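Local coordinates for leucine-rich repeat protein TpLRR (Treponema pallidum, PDB 6MLX) that is of unknown function but, as a secreted, probably periplasmic leucine-rich repeat protein, may offer its solenoid surface for binding other molecules, at residues R69-A83 against L91-L105. Sequence-based numbering, arbitrary orientation.
Sequences RMIGQHAFDGCTKLA and LREIRHHAFHKCVSL
M70-I71 and E93-I94 pair as short parallel strands: I71 N bonds to E93 O, and R95 N to I71 O at 2.8 Å. Past the strands both chains wind through matching turns, and the ladder continues: H74 N to H96 O, F76 N to A98 O, G78 N to H100 O. On the sheet face of M70 and E93, M70 bends at chi2 and chi3, laying CE over one face of the R95 guanidinium, 3.3 Å from R95 NH2, while E93 OE2 forms a long salt bridge with R95 NE (3.5 Å) at the guanidinium edge. The other face turns inward, where I71 CG1 meets L91 CD1 at 3.8 Å. Deeper, the F76 and F99 rings lie parallel but slid apart, F76 CD2 3.4 Å from F99 CE1; F53 stacks on F76 and F122 meets F99, continuing the row, and L82 CD2 reaches the F99 edge. H97 CB sits over one face of the H74 ring, 3.4 Å from its centroid. H74 ND1 points in its ring plane at the anti lone pair of D77 OD2 (2.7 Å), fixing the ring's rotation; the carboxylate would tend to raise the basicity of H74. At the far turn S104 OG, turned beside its own backbone N (chi1 -62°), donates to T80 O at 2.6 Å. This is the coil-on-coil stacking of a BspA-type leucine-rich repeat solenoid: backbone bonds hold the register, apolar side chains fill the interior, and histidines and charged groups gather away from it.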
loop_
_atom_site.group_PDB
_atom_site.type_symbol
_atom_site.label_atom_id
_atom_site.label_comp_id
_atom_site.label_asym_id
_atom_site.label_seq_id
_atom_site.Cartn_x
_atom_site.Cartn_y
_atom_site.Cartn_z
ATOM N N ARG A 69 5.258 -1.349 12.941
ATOM C CA ARG A 69 3.839 -1.643 13.015
ATOM C C ARG A 69 3.005 -0.758 12.102
ATOM O O ARG A 69 1.890 -1.147 11.732
ATOM C CB ARG A 69 3.349 -1.459 14.457
ATOM C CG ARG A 69 4.010 -2.372 15.475
ATOM C CD ARG A 69 3.356 -3.757 15.442
ATOM N NE ARG A 69 3.912 -4.695 16.425
ATOM C CZ ARG A 69 4.905 -5.555 16.185
ATOM N NH1 ARG A 69 5.487 -5.602 14.986
ATOM N NH2 ARG A 69 5.343 -6.362 17.153
ATOM N N MET A 70 3.528 0.401 11.721
ATOM C CA MET A 70 2.729 1.463 11.133
ATOM C C MET A 70 3.551 2.224 10.099
ATOM O O MET A 70 4.692 2.606 10.373
ATOM C CB MET A 70 2.247 2.418 12.230
ATOM C CG MET A 70 1.961 3.822 11.737
ATOM S SD MET A 70 0.376 3.782 10.937
ATOM C CE MET A 70 -0.668 3.515 12.368
ATOM N N ILE A 71 2.971 2.453 8.924
ATOM C CA ILE A 71 3.541 3.348 7.919
ATOM C C ILE A 71 2.584 4.523 7.758
ATOM O O ILE A 71 1.431 4.338 7.346
ATOM C CB ILE A 71 3.784 2.632 6.581
ATOM C CG1 ILE A 71 4.808 1.509 6.768
ATOM C CG2 ILE A 71 4.248 3.616 5.506
ATOM C CD1 ILE A 71 5.050 0.680 5.526
ATOM N N GLY A 72 3.057 5.728 8.100
ATOM C CA GLY A 72 2.207 6.903 8.172
ATOM C C GLY A 72 1.868 7.508 6.817
ATOM O O GLY A 72 2.344 7.086 5.765
ATOM N N GLN A 73 1.029 8.541 6.858
ATOM C CA GLN A 73 0.492 9.107 5.626
ATOM C C GLN A 73 1.599 9.712 4.765
ATOM O O GLN A 73 2.555 10.304 5.272
ATOM C CB GLN A 73 -0.567 10.168 5.943
ATOM C CG GLN A 73 0.005 11.415 6.616
ATOM C CD GLN A 73 -0.859 12.648 6.415
ATOM O OE1 GLN A 73 -2.078 12.574 6.514
ATOM N NE2 GLN A 73 -0.225 13.797 6.137
ATOM N N HIS A 74 1.477 9.530 3.451
ATOM C CA HIS A 74 2.437 10.072 2.487
ATOM C C HIS A 74 3.876 9.669 2.819
ATOM O O HIS A 74 4.818 10.369 2.444
ATOM C CB HIS A 74 2.338 11.608 2.393
ATOM C CG HIS A 74 1.007 12.130 1.928
ATOM N ND1 HIS A 74 0.723 12.378 0.602
ATOM C CD2 HIS A 74 -0.096 12.499 2.621
ATOM C CE1 HIS A 74 -0.508 12.846 0.496
ATOM N NE2 HIS A 74 -1.030 12.921 1.706
ATOM N N ALA A 75 4.069 8.541 3.526
ATOM C CA ALA A 75 5.419 8.180 3.975
ATOM C C ALA A 75 6.395 8.041 2.809
ATOM O O ALA A 75 7.548 8.478 2.898
ATOM C CB ALA A 75 5.394 6.887 4.781
ATOM N N PHE A 76 5.969 7.411 1.716
ATOM C CA PHE A 76 6.836 7.263 0.554
ATOM C C PHE A 76 6.262 7.957 -0.671
ATOM O O PHE A 76 6.617 7.607 -1.794
ATOM C CB PHE A 76 7.104 5.787 0.261
ATOM C CG PHE A 76 7.750 5.058 1.398
ATOM C CD1 PHE A 76 9.128 5.008 1.510
ATOM C CD2 PHE A 76 6.980 4.422 2.360
ATOM C CE1 PHE A 76 9.729 4.329 2.560
ATOM C CE2 PHE A 76 7.570 3.744 3.406
ATOM C CZ PHE A 76 8.946 3.698 3.508
ATOM N N ASP A 77 5.373 8.926 -0.467
ATOM C CA ASP A 77 4.854 9.755 -1.547
ATOM C C ASP A 77 6.009 10.350 -2.348
ATOM O O ASP A 77 6.889 11.007 -1.787
ATOM C CB ASP A 77 3.978 10.855 -0.938
ATOM C CG ASP A 77 3.230 11.685 -1.975
ATOM O OD1 ASP A 77 3.566 11.655 -3.175
ATOM O OD2 ASP A 77 2.284 12.382 -1.571
ATOM N N GLY A 78 6.043 10.058 -3.650
ATOM C CA GLY A 78 7.048 10.630 -4.525
ATOM C C GLY A 78 8.359 9.876 -4.617
ATOM O O GLY A 78 9.310 10.393 -5.215
ATOM N N CYS A 79 8.452 8.670 -4.056
ATOM C CA CYS A 79 9.670 7.874 -4.214
ATOM C C CYS A 79 9.646 7.203 -5.587
ATOM O O CYS A 79 9.468 5.991 -5.728
ATOM C CB CYS A 79 9.809 6.864 -3.089
ATOM S SG CYS A 79 10.155 7.654 -1.514
ATOM N N THR A 80 9.884 8.024 -6.615
ATOM C CA THR A 80 9.608 7.620 -7.990
ATOM C C THR A 80 10.520 6.499 -8.492
ATOM O O THR A 80 10.199 5.865 -9.502
ATOM C CB THR A 80 9.699 8.845 -8.908
ATOM O OG1 THR A 80 11.001 9.410 -8.793
ATOM C CG2 THR A 80 8.675 9.903 -8.499
ATOM N N LYS A 81 11.625 6.208 -7.821
ATOM C CA LYS A 81 12.474 5.107 -8.246
ATOM C C LYS A 81 12.286 3.854 -7.404
ATOM O O LYS A 81 12.905 2.825 -7.701
ATOM C CB LYS A 81 13.950 5.530 -8.225
ATOM C CG LYS A 81 14.280 6.650 -9.218
ATOM C CD LYS A 81 13.597 6.440 -10.564
ATOM C CE LYS A 81 14.306 7.236 -11.679
ATOM N NZ LYS A 81 13.395 7.628 -12.793
ATOM N N LEU A 82 11.448 3.908 -6.368
ATOM C CA LEU A 82 11.293 2.769 -5.468
ATOM C C LEU A 82 10.750 1.554 -6.214
ATOM O O LEU A 82 9.613 1.570 -6.701
ATOM C CB LEU A 82 10.381 3.154 -4.295
ATOM C CG LEU A 82 10.200 2.154 -3.153
ATOM C CD1 LEU A 82 11.535 1.821 -2.499
ATOM C CD2 LEU A 82 9.206 2.714 -2.141
ATOM N N ALA A 83 11.572 0.500 -6.320
ATOM C CA ALA A 83 11.221 -0.723 -7.028
ATOM C C ALA A 83 10.915 -1.897 -6.110
ATOM O O ALA A 83 10.155 -2.790 -6.496
ATOM C CB ALA A 83 12.353 -1.131 -7.987
ATOM N N LEU A 91 3.975 -5.476 10.251
ATOM C CA LEU A 91 3.195 -4.335 9.763
ATOM C C LEU A 91 1.689 -4.558 9.944
ATOM O O LEU A 91 1.150 -5.602 9.565
ATOM C CB LEU A 91 3.520 -4.055 8.294
ATOM C CG LEU A 91 2.764 -2.867 7.680
ATOM C CD1 LEU A 91 3.160 -1.538 8.331
ATOM C CD2 LEU A 91 2.973 -2.803 6.175
ATOM N N ARG A 92 1.016 -3.567 10.540
ATOM C CA ARG A 92 -0.425 -3.605 10.779
ATOM C C ARG A 92 -1.223 -2.623 9.940
ATOM O O ARG A 92 -2.371 -2.920 9.600
ATOM C CB ARG A 92 -0.750 -3.313 12.253
ATOM C CG ARG A 92 0.236 -3.892 13.248
ATOM C CD ARG A 92 -0.253 -5.233 13.767
ATOM N NE ARG A 92 -1.441 -4.994 14.569
ATOM C CZ ARG A 92 -2.413 -5.877 14.691
ATOM N NH1 ARG A 92 -2.305 -7.053 14.071
ATOM N NH2 ARG A 92 -3.476 -5.595 15.440
ATOM N N GLU A 93 -0.664 -1.453 9.624
ATOM C CA GLU A 93 -1.426 -0.383 8.991
ATOM C C GLU A 93 -0.536 0.420 8.051
ATOM O O GLU A 93 0.620 0.715 8.368
ATOM C CB GLU A 93 -2.047 0.558 10.030
ATOM C CG GLU A 93 -2.865 1.719 9.428
ATOM C CD GLU A 93 -3.646 2.494 10.483
ATOM O OE1 GLU A 93 -3.472 2.189 11.670
ATOM O OE2 GLU A 93 -4.447 3.396 10.140
ATOM N N ILE A 94 -1.095 0.777 6.901
ATOM C CA ILE A 94 -0.469 1.679 5.942
ATOM C C ILE A 94 -1.446 2.828 5.745
ATOM O O ILE A 94 -2.559 2.623 5.241
ATOM C CB ILE A 94 -0.158 0.980 4.610
ATOM C CG1 ILE A 94 0.743 -0.229 4.828
ATOM C CG2 ILE A 94 0.489 1.948 3.643
ATOM C CD1 ILE A 94 1.004 -1.030 3.578
ATOM N N ARG A 95 -1.040 4.034 6.144
ATOM C CA ARG A 95 -1.931 5.184 6.137
ATOM C C ARG A 95 -1.999 5.824 4.748
ATOM O O ARG A 95 -1.290 5.440 3.813
ATOM C CB ARG A 95 -1.507 6.185 7.211
ATOM C CG ARG A 95 -1.726 5.630 8.598
ATOM C CD ARG A 95 -1.671 6.662 9.693
ATOM N NE ARG A 95 -2.324 6.110 10.881
ATOM C CZ ARG A 95 -2.075 6.496 12.129
ATOM N NH1 ARG A 95 -1.164 7.431 12.360
ATOM N NH2 ARG A 95 -2.719 5.917 13.141
ATOM N N HIS A 96 -2.880 6.804 4.613
ATOM C CA HIS A 96 -3.294 7.240 3.290
ATOM C C HIS A 96 -2.129 7.849 2.500
ATOM O O HIS A 96 -1.199 8.445 3.057
ATOM C CB HIS A 96 -4.482 8.206 3.399
ATOM C CG HIS A 96 -4.177 9.500 4.086
ATOM N ND1 HIS A 96 -3.742 10.617 3.404
ATOM C CD2 HIS A 96 -4.293 9.871 5.385
ATOM C CE1 HIS A 96 -3.580 11.613 4.256
ATOM N NE2 HIS A 96 -3.909 11.189 5.466
ATOM N N HIS A 97 -2.156 7.619 1.190
ATOM C CA HIS A 97 -1.178 8.114 0.221
ATOM C C HIS A 97 0.232 7.599 0.469
ATOM O O HIS A 97 1.183 8.139 -0.100
ATOM C CB HIS A 97 -1.151 9.658 0.181
ATOM C CG HIS A 97 -2.425 10.278 -0.303
ATOM N ND1 HIS A 97 -3.477 10.560 0.537
ATOM C CD2 HIS A 97 -2.820 10.661 -1.544
ATOM C CE1 HIS A 97 -4.467 11.088 -0.162
ATOM N NE2 HIS A 97 -4.093 11.162 -1.427
ATOM N N ALA A 98 0.403 6.567 1.299
ATOM C CA ALA A 98 1.745 6.193 1.736
ATOM C C ALA A 98 2.680 5.896 0.567
ATOM O O ALA A 98 3.884 6.151 0.667
ATOM C CB ALA A 98 1.695 4.988 2.668
ATOM N N PHE A 99 2.157 5.371 -0.544
ATOM C CA PHE A 99 2.972 5.076 -1.722
ATOM C C PHE A 99 2.455 5.811 -2.947
ATOM O O PHE A 99 2.617 5.352 -4.081
ATOM C CB PHE A 99 3.037 3.572 -1.978
ATOM C CG PHE A 99 3.721 2.817 -0.882
ATOM C CD1 PHE A 99 5.107 2.766 -0.825
ATOM C CD2 PHE A 99 2.982 2.182 0.107
ATOM C CE1 PHE A 99 5.754 2.082 0.184
ATOM C CE2 PHE A 99 3.619 1.483 1.127
ATOM C CZ PHE A 99 5.015 1.440 1.165
ATOM N N HIS A 100 1.830 6.960 -2.723
ATOM C CA HIS A 100 1.344 7.780 -3.821
ATOM C C HIS A 100 2.489 8.109 -4.779
ATOM O O HIS A 100 3.589 8.474 -4.355
ATOM C CB HIS A 100 0.687 9.046 -3.244
ATOM C CG HIS A 100 0.295 10.061 -4.272
ATOM N ND1 HIS A 100 -0.791 9.903 -5.107
ATOM C CD2 HIS A 100 0.847 11.255 -4.595
ATOM C CE1 HIS A 100 -0.885 10.953 -5.906
ATOM N NE2 HIS A 100 0.094 11.790 -5.610
ATOM N N LYS A 101 2.237 7.912 -6.079
ATOM C CA LYS A 101 3.196 8.216 -7.148
ATOM C C LYS A 101 4.496 7.422 -7.033
ATOM O O LYS A 101 5.558 7.899 -7.453
ATOM C CB LYS A 101 3.529 9.712 -7.214
ATOM C CG LYS A 101 2.432 10.597 -7.759
ATOM C CD LYS A 101 2.880 12.055 -7.717
ATOM C CE LYS A 101 2.784 12.685 -9.096
ATOM N NZ LYS A 101 1.331 12.874 -9.422
ATOM N N CYS A 102 4.453 6.214 -6.464
ATOM C CA CYS A 102 5.622 5.335 -6.500
ATOM C C CYS A 102 5.549 4.561 -7.818
ATOM O O CYS A 102 5.145 3.391 -7.885
ATOM C CB CYS A 102 5.670 4.422 -5.283
ATOM S SG CYS A 102 6.154 5.259 -3.760
ATOM N N VAL A 103 5.942 5.253 -8.897
ATOM C CA VAL A 103 5.670 4.782 -10.256
ATOM C C VAL A 103 6.584 3.655 -10.698
ATOM O O VAL A 103 6.387 3.110 -11.790
ATOM C CB VAL A 103 5.747 5.977 -11.230
ATOM C CG1 VAL A 103 4.773 7.061 -10.775
ATOM C CG2 VAL A 103 7.162 6.528 -11.286
ATOM N N SER A 104 7.572 3.277 -9.892
ATOM C CA SER A 104 8.466 2.171 -10.222
ATOM C C SER A 104 8.218 0.939 -9.370
ATOM O O SER A 104 8.959 -0.046 -9.497
ATOM C CB SER A 104 9.935 2.590 -10.060
ATOM O OG SER A 104 10.252 3.642 -10.938
ATOM N N LEU A 105 7.235 0.983 -8.481
ATOM C CA LEU A 105 6.932 -0.148 -7.615
ATOM C C LEU A 105 6.163 -1.151 -8.461
ATOM O O LEU A 105 4.996 -0.933 -8.799
ATOM C CB LEU A 105 6.138 0.317 -6.401
ATOM C CG LEU A 105 6.117 -0.591 -5.179
ATOM C CD1 LEU A 105 7.527 -0.903 -4.785
ATOM C CD2 LEU A 105 5.383 0.101 -4.033
#